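Galactose mutarotase related enzyme (Lactobacillus acidophilus, PDB 3DCD) is of unconfirmed function but belongs to the aldose 1-epimerase family, and so probably binds carbohydrate and may act as a sugar isomerase. Local coordinates at residues Met1-Glu6 with Ile14-Ala19; Pro47-Ile52 with Gly141-Phe146; Thr92-Asp97 with Glu110-Tyr115; Ser127-Ser132 with Gly280-Ala285. All blocks are in the same frame, centred on the assembly; numbering follows the deposited sequence.

Starting at the N terminus, interaction 1 closes the first beta hairpin, joining strands 2-6 and 10-15. Interaction 2 then opens at residues 47-52 and closes a long loop at 141-146, near the centre of the chain; interaction 3, which pairs strands 90-96 and 109-118, is nested inside that loop. Interaction 4 begins within the loop at 127-132 and ends far beyond it at 280-285, so it crosses interaction 2. Interactions 3 and 4 belong to one nine-stranded antiparallel sheet, where strands 109-118 and 121-130 are neighbours. Tyr115 reaches the backbone of Ala19, while Val48 and Phe50 pack on Phe111, tying the hairpin, strand 48-49 and the residue after it to the large sheet.

Interaction 1. Residues Met1-Glu6 with Ile14-Ala19; sequences MDYTIE and ISDHGA
Tyr3 and Ile14 form the close-knit centre of this contact, a hydrogen-bonded antiparallel pair in which Tyr3 N gives to Ile14 O and Ile14 N to Tyr3 O, each at 2.8 Å. On the inner side, Ile5 CG1 lies 4.2 Å from Ile14 CD1, and both side chains continue onto Tyr115 of strand 109-118, so the first hairpin rests on the large sheet. The Tyr3 ring turns an edge to Ile14 O, and its CE1 lies 4.1 Å from Asp16 CB, ring and carboxylate planes being 65° apart.

The end of the pair at the chain terminus is wetter. Asp16 N donates to Met1 O at 3.0 Å, and Asp16 OD1 returns a salt bridge to the terminal Met1 N at 2.8 Å, the amine standing above the carboxylate plane. A chi1 of 58° sets the carboxylate between the backbone N and carbonyl carbon, turned back toward Met1. On the face opposite Tyr3, one water joins Met1 N, Asp2 OD1 and Ser15 OG; a second, held by Asp16 OD2, reaches Met1 N weakly. Ser15 OG accepts from His17 N in an ST turn. The carboxylate and waters would probably stabilise a protonated amino terminus.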
loop_
_atom_site.group_PDB
_atom_site.type_symbol
_atom_site.label_atom_id
_atom_site.label_comp_id
_atom_site.label_asym_id
_atom_site.label_seq_id
_atom_site.Cartn_x
_atom_site.Cartn_y
_atom_site.Cartn_z
HETATM N N MSE A 1 11.212 -5.725 -16.199
HETATM C CA MSE A 1 11.036 -7.184 -16.442
HETATM C C MSE A 1 9.997 -7.756 -15.471
HETATM O O MSE A 1 10.015 -7.415 -14.293
HETATM C CB MSE A 1 12.369 -7.917 -16.266
HETATM C CG MSE A 1 12.234 -9.437 -16.265
HETATM SE SE MSE A 1 11.551 -10.095 -17.986
HETATM C CE MSE A 1 10.508 -11.659 -17.439
ATOM N N ASP A 2 9.108 -8.608 -15.983
ATOM C CA ASP A 2 8.090 -9.272 -15.164
ATOM C C ASP A 2 8.542 -10.668 -14.724
ATOM O O ASP A 2 9.228 -11.381 -15.470
ATOM C CB ASP A 2 6.772 -9.404 -15.927
ATOM C CG ASP A 2 6.080 -8.068 -16.165
ATOM O OD1 ASP A 2 6.448 -7.055 -15.549
ATOM O OD2 ASP A 2 5.151 -8.040 -16.993
ATOM N N TYR A 3 8.140 -11.046 -13.514
ATOM C CA TYR A 3 8.478 -12.336 -12.926
ATOM C C TYR A 3 7.199 -12.919 -12.343
ATOM O O TYR A 3 6.344 -12.182 -11.845
ATOM C CB TYR A 3 9.524 -12.163 -11.810
ATOM C CG TYR A 3 10.870 -11.653 -12.305
ATOM C CD1 TYR A 3 11.115 -10.290 -12.441
ATOM C CD2 TYR A 3 11.888 -12.537 -12.643
ATOM C CE1 TYR A 3 12.349 -9.816 -12.908
ATOM C CE2 TYR A 3 13.126 -12.072 -13.108
ATOM C CZ TYR A 3 13.338 -10.709 -13.235
ATOM O OH TYR A 3 14.548 -10.257 -13.693
ATOM N N THR A 4 7.087 -14.242 -12.403
ATOM C CA THR A 4 5.908 -14.962 -11.939
ATOM C C THR A 4 6.214 -15.838 -10.732
ATOM O O THR A 4 7.253 -16.500 -10.698
ATOM C CB THR A 4 5.380 -15.863 -13.072
ATOM O OG1 THR A 4 4.902 -15.032 -14.126
ATOM C CG2 THR A 4 4.236 -16.780 -12.583
ATOM N N ILE A 5 5.320 -15.789 -9.741
ATOM C CA ILE A 5 5.240 -16.780 -8.670
ATOM C C ILE A 5 3.810 -17.332 -8.704
ATOM O O ILE A 5 2.866 -16.601 -9.004
ATOM C CB ILE A 5 5.645 -16.229 -7.249
ATOM C CG1 ILE A 5 4.728 -15.086 -6.775
ATOM C CG2 ILE A 5 7.127 -15.785 -7.247
ATOM C CD1 ILE A 5 4.889 -14.686 -5.294
ATOM N N GLU A 6 3.654 -18.622 -8.430
ATOM C CA GLU A 6 2.360 -19.267 -8.646
ATOM C C GLU A 6 2.219 -20.591 -7.928
ATOM O O GLU A 6 3.205 -21.251 -7.600
ATOM C CB GLU A 6 2.085 -19.457 -10.150
ATOM C CG GLU A 6 2.979 -20.457 -10.854
ATOM C CD GLU A 6 2.578 -20.669 -12.308
ATOM O OE1 GLU A 6 3.459 -20.646 -13.191
ATOM O OE2 GLU A 6 1.377 -20.876 -12.575
ATOM N N ILE A 14 4.911 -9.923 -11.131
ATOM C CA ILE A 14 5.483 -8.753 -10.470
ATOM C C ILE A 14 6.661 -8.187 -11.282
ATOM O O ILE A 14 7.473 -8.944 -11.807
ATOM C CB ILE A 14 5.985 -9.112 -9.062
ATOM C CG1 ILE A 14 4.907 -9.895 -8.294
ATOM C CG2 ILE A 14 6.385 -7.851 -8.304
ATOM C CD1 ILE A 14 5.458 -10.970 -7.424
ATOM N N SER A 15 6.748 -6.861 -11.355
ATOM C CA SER A 15 7.803 -6.186 -12.125
ATOM C C SER A 15 8.952 -5.785 -11.225
ATOM O O SER A 15 8.743 -5.370 -10.079
ATOM C CB SER A 15 7.249 -4.927 -12.814
ATOM O OG SER A 15 8.287 -4.207 -13.490
ATOM N N ASP A 16 10.171 -5.880 -11.746
ATOM C CA ASP A 16 11.309 -5.396 -10.998
ATOM C C ASP A 16 11.325 -3.857 -10.936
ATOM O O ASP A 16 12.071 -3.271 -10.143
ATOM C CB ASP A 16 12.618 -5.964 -11.524
ATOM C CG ASP A 16 12.868 -5.649 -12.991
ATOM O OD1 ASP A 16 12.047 -5.003 -13.659
ATOM O OD2 ASP A 16 13.932 -6.059 -13.484
ATOM N N HIS A 17 10.515 -3.225 -11.786
ATOM C CA HIS A 17 10.311 -1.792 -11.714
ATOM C C HIS A 17 9.370 -1.472 -10.561
ATOM O O HIS A 17 8.177 -1.787 -10.610
ATOM C CB HIS A 17 9.775 -1.230 -13.029
ATOM C CG HIS A 17 9.814 0.265 -13.079
ATOM N ND1 HIS A 17 8.698 1.047 -12.876
ATOM C CD2 HIS A 17 10.846 1.119 -13.254
ATOM C CE1 HIS A 17 9.045 2.321 -12.935
ATOM N NE2 HIS A 17 10.339 2.391 -13.163
ATOM N N GLY A 18 9.931 -0.891 -9.499
ATOM C CA GLY A 18 9.156 -0.598 -8.291
ATOM C C GLY A 18 8.696 -1.821 -7.512
ATOM O O GLY A 18 7.850 -1.694 -6.627
ATOM N N ALA A 19 9.238 -3.001 -7.837
ATOM C CA ALA A 19 8.845 -4.273 -7.184
ATOM C C ALA A 19 7.321 -4.361 -7.099
ATOM O O ALA A 19 6.759 -4.662 -6.044
ATOM C CB ALA A 19 9.511 -4.416 -5.773
HETATM O O HOH W 1 8.242 -5.095 -16.107
HETATM O O HOH W 2 14.441 -4.819 -15.923
#

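Interaction 2. Residues Pro47-Ile52 with Gly141-Phe146; sequences PVLFPI and GGHPGF
The backbones run antiparallel and are joined at Leu49 and Gly141, where Leu49 N donates to Gly141 O and Gly141 N to Leu49 O, both at 2.9 Å. Beyond this pair the chains are bridged by water: it lies 2.7 Å from Pro47 O, to which it probably donates, and accepts from His143 N at 2.9 Å.

His143 carries most of the side-chain contact. With CG anti to the backbone N (chi1 -162°), its imidazole is brought across Pro47 and Leu49. Pro47 CG sits over one face of the ring, offset toward the rim and 4.0 Å from the centroid, a CH-pi contact. Leu49 approaches the same ring obliquely, CD2 coming to 3.7 Å from His143 CD2. The other methyl, Leu49 CD1, rests 3.8 Å from Gly142 O and lies close in on the side of Gly141 where a side chain would otherwise stand, while Leu49 CG packs on the carbonyl of Gly141.

The pairing adds the short strand 48-49 to the side of strand 136-147, near the centre of the chain. Trp42 and His73 also meet the His143 ring, and Cys251 and Glu253 of strand 249-256 touch its side chain. Across this pairing the imidazole is met by carbon atoms. The two neighbouring backbone polar groups fare differently: water serves His143 N, which the strand pairing does not reach, whereas Gly142 O is buried here with no hydrogen-bond partner in the model.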
loop_
_atom_site.group_PDB
_atom_site.type_symbol
_atom_site.label_atom_id
_atom_site.label_comp_id
_atom_site.label_asym_id
_atom_site.label_seq_id
_atom_site.Cartn_x
_atom_site.Cartn_y
_atom_site.Cartn_z
ATOM N N PRO A 47 1.695 0.409 -6.208
ATOM C CA PRO A 47 3.032 0.889 -5.905
ATOM C C PRO A 47 3.491 0.555 -4.503
ATOM O O PRO A 47 2.677 0.312 -3.596
ATOM C CB PRO A 47 2.934 2.424 -6.062
ATOM C CG PRO A 47 1.496 2.739 -5.890
ATOM C CD PRO A 47 0.769 1.527 -6.487
ATOM N N VAL A 48 4.801 0.519 -4.365
ATOM C CA VAL A 48 5.460 0.398 -3.072
ATOM C C VAL A 48 5.822 1.825 -2.667
ATOM O O VAL A 48 6.340 2.603 -3.494
ATOM C CB VAL A 48 6.688 -0.531 -3.194
ATOM C CG1 VAL A 48 7.556 -0.497 -1.896
ATOM C CG2 VAL A 48 6.232 -1.974 -3.527
ATOM N N LEU A 49 5.515 2.180 -1.416
ATOM C CA LEU A 49 5.736 3.545 -0.912
ATOM C C LEU A 49 6.934 3.541 0.053
ATOM O O LEU A 49 6.894 2.887 1.087
ATOM C CB LEU A 49 4.470 4.077 -0.216
ATOM C CG LEU A 49 3.102 3.648 -0.793
ATOM C CD1 LEU A 49 1.945 4.093 0.091
ATOM C CD2 LEU A 49 2.931 4.161 -2.259
ATOM N N PHE A 50 7.990 4.254 -0.324
ATOM C CA PHE A 50 9.263 4.286 0.404
ATOM C C PHE A 50 10.174 5.322 -0.255
ATOM O O PHE A 50 10.254 5.373 -1.493
ATOM C CB PHE A 50 9.938 2.908 0.372
ATOM C CG PHE A 50 11.332 2.886 0.951
ATOM C CD1 PHE A 50 12.440 3.130 0.146
ATOM C CD2 PHE A 50 11.541 2.604 2.303
ATOM C CE1 PHE A 50 13.742 3.102 0.670
ATOM C CE2 PHE A 50 12.838 2.572 2.827
ATOM C CZ PHE A 50 13.933 2.824 2.015
ATOM N N PRO A 51 10.921 6.111 0.552
ATOM C CA PRO A 51 11.073 6.148 2.011
ATOM C C PRO A 51 10.158 7.106 2.751
ATOM O O PRO A 51 10.449 7.450 3.913
ATOM C CB PRO A 51 12.523 6.586 2.177
ATOM C CG PRO A 51 12.686 7.595 1.074
ATOM C CD PRO A 51 11.862 7.046 -0.090
ATOM N N ILE A 52 9.086 7.545 2.087
ATOM C CA ILE A 52 7.974 8.231 2.762
ATOM C C ILE A 52 6.669 7.667 2.244
ATOM O O ILE A 52 6.621 7.117 1.142
ATOM C CB ILE A 52 7.976 9.778 2.548
ATOM C CG1 ILE A 52 7.853 10.153 1.057
ATOM C CG2 ILE A 52 9.211 10.426 3.214
ATOM C CD1 ILE A 52 7.736 11.662 0.816
ATOM N N GLY A 141 5.058 1.653 3.009
ATOM C CA GLY A 141 3.651 1.308 2.891
ATOM C C GLY A 141 3.368 0.560 1.597
ATOM O O GLY A 141 4.148 0.616 0.648
ATOM N N GLY A 142 2.267 -0.178 1.588
ATOM C CA GLY A 142 1.744 -0.809 0.370
ATOM C C GLY A 142 0.585 0.012 -0.187
ATOM O O GLY A 142 0.038 0.888 0.503
ATOM N N HIS A 143 0.212 -0.261 -1.435
ATOM C CA HIS A 143 -0.790 0.557 -2.146
ATOM C C HIS A 143 -1.486 -0.299 -3.236
ATOM O O HIS A 143 -1.707 0.183 -4.346
ATOM C CB HIS A 143 -0.039 1.768 -2.750
ATOM C CG HIS A 143 -0.896 2.943 -3.142
ATOM N ND1 HIS A 143 -1.971 2.838 -3.997
ATOM C CD2 HIS A 143 -0.755 4.267 -2.882
ATOM C CE1 HIS A 143 -2.496 4.039 -4.193
ATOM N NE2 HIS A 143 -1.762 4.927 -3.546
ATOM N N PRO A 144 -1.856 -1.567 -2.923
ATOM C CA PRO A 144 -2.455 -2.386 -3.987
ATOM C C PRO A 144 -3.807 -1.828 -4.467
ATOM O O PRO A 144 -4.623 -1.445 -3.632
ATOM C CB PRO A 144 -2.681 -3.739 -3.304
ATOM C CG PRO A 144 -2.699 -3.442 -1.834
ATOM C CD PRO A 144 -1.753 -2.308 -1.647
ATOM N N GLY A 145 -4.025 -1.766 -5.789
ATOM C CA GLY A 145 -5.351 -1.448 -6.332
ATOM C C GLY A 145 -6.069 -2.720 -6.756
ATOM O O GLY A 145 -5.503 -3.521 -7.505
ATOM N N PHE A 146 -7.301 -2.906 -6.262
ATOM C CA PHE A 146 -8.119 -4.097 -6.554
ATOM C C PHE A 146 -9.308 -3.765 -7.424
ATOM O O PHE A 146 -10.075 -2.856 -7.086
ATOM C CB PHE A 146 -8.658 -4.708 -5.261
ATOM C CG PHE A 146 -7.593 -5.030 -4.264
ATOM C CD1 PHE A 146 -7.540 -4.346 -3.060
ATOM C CD2 PHE A 146 -6.622 -5.989 -4.552
ATOM C CE1 PHE A 146 -6.526 -4.635 -2.120
ATOM C CE2 PHE A 146 -5.610 -6.290 -3.632
ATOM C CZ PHE A 146 -5.572 -5.610 -2.405
HETATM O O HOH W 3 2.143 -2.177 -2.556
#

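Interaction 3. Residues Thr92-Asp97 with Glu110-Tyr115; sequences TFLLKD and EFRVNY
Phe93 N donates to Val113 O at 2.8 Å in a nearly straight bond, with an angle of 171° at the hydrogen, and Val113 N returns one to Phe93 O. A second such pair joins Leu95 and Phe111, so four backbone bonds hold the antiparallel strands 90-96 and 109-118 together. They are neighbours near one edge of the nine-stranded sheet.

On one face Leu94 covers the guanidinium of Arg112: its CD1 lies 3.8 Å above the plane, over the centre, and also touches Arg112 CG. With Leu94 CG anti to its backbone N (chi1 171°), the two side chains lie side by side and point the same way. Thr92 CG2 reaches the arginine further back, at CB and CG. Glu110 OE1, in the plane of the guanidinium, takes two N-H groups from Arg112: NH1 at 2.9 Å, in a salt bridge, and NH2 more weakly at 3.3 Å. Lys96 runs beside Glu110, its NZ 4.5 Å from OE2, too far for a salt bridge.

The reverse side of the sheet is apolar. The side chains of Phe93 and Tyr115 cross at about a right angle and their rings meet at the edges, Phe93 CE2 being 3.9 Å from Tyr115 CD1; Tyr115 OH goes on to Ala19 O. Phe111 stacks on Phe50, and Val113 packs against Val48.

Arg112 NE also bridges to Glu84 on strand 82-87. Acidic partners on two strands and a leucine over one face thus fix the position and rotation of the guanidinium, and probably balance its charge.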
loop_
_atom_site.group_PDB
_atom_site.type_symbol
_atom_site.label_atom_id
_atom_site.label_comp_id
_atom_site.label_asym_id
_atom_site.label_seq_id
_atom_site.Cartn_x
_atom_site.Cartn_y
_atom_site.Cartn_z
ATOM N N THR A 92 12.134 -12.094 -4.009
ATOM C CA THR A 92 12.579 -10.986 -3.180
ATOM C C THR A 92 13.293 -10.021 -4.095
ATOM O O THR A 92 14.206 -10.406 -4.802
ATOM C CB THR A 92 13.537 -11.457 -2.047
ATOM O OG1 THR A 92 12.857 -12.410 -1.218
ATOM C CG2 THR A 92 14.013 -10.274 -1.173
ATOM N N PHE A 93 12.820 -8.779 -4.082
ATOM C CA PHE A 93 13.443 -7.661 -4.766
ATOM C C PHE A 93 14.277 -6.826 -3.787
ATOM O O PHE A 93 13.880 -6.584 -2.648
ATOM C CB PHE A 93 12.371 -6.773 -5.417
ATOM C CG PHE A 93 11.529 -7.494 -6.442
ATOM C CD1 PHE A 93 11.932 -7.554 -7.768
ATOM C CD2 PHE A 93 10.327 -8.105 -6.065
ATOM C CE1 PHE A 93 11.157 -8.236 -8.729
ATOM C CE2 PHE A 93 9.546 -8.781 -6.997
ATOM C CZ PHE A 93 9.955 -8.844 -8.335
ATOM N N LEU A 94 15.432 -6.384 -4.265
ATOM C CA LEU A 94 16.338 -5.610 -3.470
ATOM C C LEU A 94 16.682 -4.301 -4.164
ATOM O O LEU A 94 17.040 -4.271 -5.351
ATOM C CB LEU A 94 17.613 -6.413 -3.222
ATOM C CG LEU A 94 18.827 -5.740 -2.586
ATOM C CD1 LEU A 94 18.559 -5.195 -1.199
ATOM C CD2 LEU A 94 20.033 -6.729 -2.587
ATOM N N LEU A 95 16.587 -3.230 -3.392
ATOM C CA LEU A 95 17.034 -1.910 -3.823
ATOM C C LEU A 95 18.001 -1.338 -2.785
ATOM O O LEU A 95 17.697 -1.312 -1.587
ATOM C CB LEU A 95 15.841 -0.966 -4.014
ATOM C CG LEU A 95 16.147 0.513 -4.338
ATOM C CD1 LEU A 95 16.767 0.661 -5.748
ATOM C CD2 LEU A 95 14.902 1.395 -4.175
ATOM N N LYS A 96 19.164 -0.893 -3.263
ATOM C CA LYS A 96 20.124 -0.196 -2.429
ATOM C C LYS A 96 20.143 1.274 -2.818
ATOM O O LYS A 96 19.719 1.649 -3.919
ATOM C CB LYS A 96 21.525 -0.783 -2.604
ATOM C CG LYS A 96 21.670 -2.227 -2.128
ATOM C CD LYS A 96 23.039 -2.790 -2.449
ATOM C CE LYS A 96 23.101 -4.235 -1.998
ATOM N NZ LYS A 96 24.410 -4.871 -2.274
ATOM N N ASP A 97 20.645 2.103 -1.910
ATOM C CA ASP A 97 20.903 3.501 -2.212
ATOM C C ASP A 97 21.883 3.614 -3.370
ATOM O O ASP A 97 22.746 2.755 -3.568
ATOM C CB ASP A 97 21.439 4.242 -0.982
ATOM C CG ASP A 97 22.791 3.700 -0.508
ATOM O OD1 ASP A 97 23.819 4.320 -0.827
ATOM O OD2 ASP A 97 22.826 2.662 0.187
ATOM N N GLU A 110 19.490 -0.961 2.639
ATOM C CA GLU A 110 19.055 -2.080 1.814
ATOM C C GLU A 110 17.550 -2.205 2.037
ATOM O O GLU A 110 17.113 -2.405 3.164
ATOM C CB GLU A 110 19.766 -3.379 2.217
ATOM C CG GLU A 110 21.273 -3.393 1.949
ATOM C CD GLU A 110 21.949 -4.707 2.359
ATOM O OE1 GLU A 110 21.303 -5.558 3.019
ATOM O OE2 GLU A 110 23.126 -4.880 2.018
ATOM N N PHE A 111 16.764 -2.074 0.966
ATOM C CA PHE A 111 15.301 -2.197 1.039
ATOM C C PHE A 111 14.859 -3.420 0.249
ATOM O O PHE A 111 15.065 -3.479 -0.964
ATOM C CB PHE A 111 14.628 -0.945 0.462
ATOM C CG PHE A 111 13.101 -0.995 0.474
ATOM C CD1 PHE A 111 12.412 -1.550 1.548
ATOM C CD2 PHE A 111 12.366 -0.434 -0.580
ATOM C CE1 PHE A 111 10.979 -1.586 1.571
ATOM C CE2 PHE A 111 10.960 -0.443 -0.572
ATOM C CZ PHE A 111 10.261 -1.014 0.507
ATOM N N ARG A 112 14.250 -4.380 0.940
ATOM C CA ARG A 112 13.811 -5.616 0.313
ATOM C C ARG A 112 12.291 -5.725 0.350
ATOM O O ARG A 112 11.673 -5.491 1.389
ATOM C CB ARG A 112 14.443 -6.827 1.011
ATOM C CG ARG A 112 15.904 -7.065 0.639
ATOM C CD ARG A 112 16.497 -8.201 1.485
ATOM N NE ARG A 112 17.879 -8.470 1.112
ATOM C CZ ARG A 112 18.922 -7.805 1.605
ATOM N NH1 ARG A 112 18.747 -6.842 2.505
ATOM N NH2 ARG A 112 20.139 -8.108 1.200
ATOM N N VAL A 113 11.703 -6.064 -0.797
ATOM C CA VAL A 113 10.286 -6.370 -0.900
ATOM C C VAL A 113 10.173 -7.832 -1.310
ATOM O O VAL A 113 10.601 -8.238 -2.403
ATOM C CB VAL A 113 9.534 -5.442 -1.919
ATOM C CG1 VAL A 113 8.048 -5.781 -1.948
ATOM C CG2 VAL A 113 9.711 -3.972 -1.527
ATOM N N ASN A 114 9.634 -8.625 -0.396
ATOM C CA ASN A 114 9.469 -10.044 -0.620
ATOM C C ASN A 114 8.001 -10.344 -0.806
ATOM O O ASN A 114 7.167 -9.875 -0.037
ATOM C CB ASN A 114 9.990 -10.855 0.560
ATOM C CG ASN A 114 9.579 -12.329 0.476
ATOM O OD1 ASN A 114 10.144 -13.109 -0.287
ATOM N ND2 ASN A 114 8.594 -12.702 1.258
ATOM N N TYR A 115 7.705 -11.132 -1.836
ATOM C CA TYR A 115 6.358 -11.627 -2.084
ATOM C C TYR A 115 6.407 -13.133 -2.010
ATOM O O TYR A 115 7.287 -13.764 -2.608
ATOM C CB TYR A 115 5.892 -11.233 -3.488
ATOM C CG TYR A 115 5.713 -9.754 -3.678
ATOM C CD1 TYR A 115 6.693 -8.992 -4.308
ATOM C CD2 TYR A 115 4.552 -9.120 -3.243
ATOM C CE1 TYR A 115 6.519 -7.624 -4.486
ATOM C CE2 TYR A 115 4.356 -7.751 -3.413
ATOM C CZ TYR A 115 5.342 -7.012 -4.039
ATOM O OH TYR A 115 5.160 -5.663 -4.209
#

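Interaction 4. Residues Ser127-Ser132 with Gly280-Ala285; sequences SVVNKS and GKEFQA
Ser127 and Glu282 meet diagonally across the strands, Ser127 OG giving its proton to Glu282 OE2 at 2.5 Å, a very short bond. The hydroxyl approaches from above the carboxylate plane, 44° out of it. Glu282 reaches it by running extended from a CG anti to the backbone N (chi1 180°), which sends the chain along the sheet toward Ser127. On the way it passes Val129; the two side chains cross obliquely, Glu282 CG 4.0 Å from Val129 CG2. The other methyl of that valine, CG1, turns toward Lys281 O. On the same face, Gln284 CG stands 4.3 Å from Ser127 CB.

Val128 and Phe283 point to the opposite face, toward the interior. Their CB atoms are 4.4 Å apart, and the Phe283 ring leads away from the valine to meet Phe138 edge-to-face; Val128 packs on Met136, Phe111 and Phe50. Here strand 121-130 pairs with the late strand 282-292 in the middle of the nine-stranded antiparallel sheet, bringing the C-terminal part of the chain in next to a strand of its first half. Val128 and Phe283 exchange both backbone bonds.

Where strand 121-130 ends and just before strand 282-292 begins, Asn130 N donates to Lys281 O at 3.1 Å and Gly280 N to Asn130 O at 2.8 Å. Asn130 OD1 accepts from Ser132 N in an Asx turn, while its ND2 is bonded to Leu277 O and Glu134 O.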
loop_
_atom_site.group_PDB
_atom_site.type_symbol
_atom_site.label_atom_id
_atom_site.label_comp_id
_atom_site.label_asym_id
_atom_site.label_seq_id
_atom_site.Cartn_x
_atom_site.Cartn_y
_atom_site.Cartn_z
ATOM N N SER A 127 11.522 -5.286 4.338
ATOM C CA SER A 127 12.680 -5.319 5.186
ATOM C C SER A 127 13.544 -4.127 4.828
ATOM O O SER A 127 13.908 -3.951 3.667
ATOM C CB SER A 127 13.450 -6.614 4.974
ATOM O OG SER A 127 14.750 -6.518 5.521
ATOM N N VAL A 128 13.860 -3.309 5.830
ATOM C CA VAL A 128 14.768 -2.164 5.642
ATOM C C VAL A 128 15.981 -2.339 6.573
ATOM O O VAL A 128 15.809 -2.512 7.771
ATOM C CB VAL A 128 14.038 -0.831 5.959
ATOM C CG1 VAL A 128 14.941 0.368 5.751
ATOM C CG2 VAL A 128 12.779 -0.682 5.080
ATOM N N VAL A 129 17.184 -2.298 6.013
ATOM C CA VAL A 129 18.412 -2.314 6.806
ATOM C C VAL A 129 19.108 -0.969 6.672
ATOM O O VAL A 129 19.404 -0.536 5.559
ATOM C CB VAL A 129 19.366 -3.455 6.362
ATOM C CG1 VAL A 129 20.662 -3.450 7.191
ATOM C CG2 VAL A 129 18.643 -4.814 6.479
ATOM N N ASN A 130 19.349 -0.308 7.801
ATOM C CA ASN A 130 20.076 0.953 7.800
ATOM C C ASN A 130 21.574 0.691 7.690
ATOM O O ASN A 130 22.146 0.013 8.558
ATOM C CB ASN A 130 19.747 1.744 9.062
ATOM C CG ASN A 130 20.470 3.082 9.122
ATOM O OD1 ASN A 130 21.021 3.546 8.123
ATOM N ND2 ASN A 130 20.466 3.711 10.303
ATOM N N LYS A 131 22.177 1.196 6.609
ATOM C CA LYS A 131 23.605 1.062 6.310
ATOM C C LYS A 131 24.357 2.378 6.521
ATOM O O LYS A 131 25.507 2.513 6.132
ATOM C CB LYS A 131 23.787 0.609 4.858
ATOM C CG LYS A 131 23.302 -0.810 4.579
ATOM C CD LYS A 131 24.054 -1.823 5.437
ATOM C CE LYS A 131 23.672 -3.249 5.070
ATOM N NZ LYS A 131 24.541 -4.253 5.764
ATOM N N SER A 132 23.666 3.352 7.109
ATOM C CA SER A 132 24.227 4.670 7.394
ATOM C C SER A 132 24.937 4.650 8.748
ATOM O O SER A 132 24.706 3.749 9.556
ATOM C CB SER A 132 23.104 5.711 7.442
ATOM O OG SER A 132 22.262 5.618 6.308
ATOM N N GLY A 280 22.928 -0.124 11.195
ATOM C CA GLY A 280 23.103 -1.571 11.097
ATOM C C GLY A 280 21.883 -2.428 11.396
ATOM O O GLY A 280 21.907 -3.632 11.128
ATOM N N LYS A 281 20.824 -1.825 11.934
ATOM C CA LYS A 281 19.619 -2.565 12.330
ATOM C C LYS A 281 18.644 -2.835 11.186
ATOM O O LYS A 281 18.718 -2.201 10.124
ATOM C CB LYS A 281 18.869 -1.834 13.439
ATOM C CG LYS A 281 19.691 -1.536 14.686
ATOM C CD LYS A 281 20.039 -2.788 15.463
ATOM C CE LYS A 281 20.782 -2.426 16.751
ATOM N NZ LYS A 281 19.844 -1.937 17.801
ATOM N N GLU A 282 17.738 -3.783 11.423
ATOM C CA GLU A 282 16.694 -4.146 10.462
ATOM C C GLU A 282 15.299 -3.870 11.027
ATOM O O GLU A 282 15.006 -4.174 12.186
ATOM C CB GLU A 282 16.838 -5.617 10.001
ATOM C CG GLU A 282 15.775 -6.084 8.979
ATOM C CD GLU A 282 15.995 -7.502 8.441
ATOM O OE1 GLU A 282 16.972 -8.177 8.860
ATOM O OE2 GLU A 282 15.211 -7.943 7.567
ATOM N N PHE A 283 14.470 -3.244 10.191
ATOM C CA PHE A 283 13.048 -3.067 10.408
ATOM C C PHE A 283 12.314 -4.045 9.499
ATOM O O PHE A 283 12.664 -4.193 8.335
ATOM C CB PHE A 283 12.662 -1.626 10.057
ATOM C CG PHE A 283 11.177 -1.359 10.056
ATOM C CD1 PHE A 283 10.426 -1.493 8.884
ATOM C CD2 PHE A 283 10.535 -0.939 11.215
ATOM C CE1 PHE A 283 9.050 -1.228 8.872
ATOM C CE2 PHE A 283 9.160 -0.663 11.215
ATOM C CZ PHE A 283 8.423 -0.806 10.032
ATOM N N GLN A 284 11.305 -4.726 10.030
ATOM C CA GLN A 284 10.489 -5.608 9.214
ATOM C C GLN A 284 9.027 -5.287 9.415
ATOM O O GLN A 284 8.572 -5.080 10.541
ATOM C CB GLN A 284 10.763 -7.089 9.517
ATOM C CG GLN A 284 11.999 -7.625 8.840
ATOM C CD GLN A 284 12.194 -9.119 9.061
ATOM O OE1 GLN A 284 11.906 -9.642 10.139
ATOM N NE2 GLN A 284 12.699 -9.814 8.035
ATOM N N ALA A 285 8.302 -5.203 8.301
ATOM C CA ALA A 285 6.861 -5.017 8.319
ATOM C C ALA A 285 6.287 -5.716 7.093
ATOM O O ALA A 285 7.030 -6.261 6.262
ATOM C CB ALA A 285 6.526 -3.545 8.282
#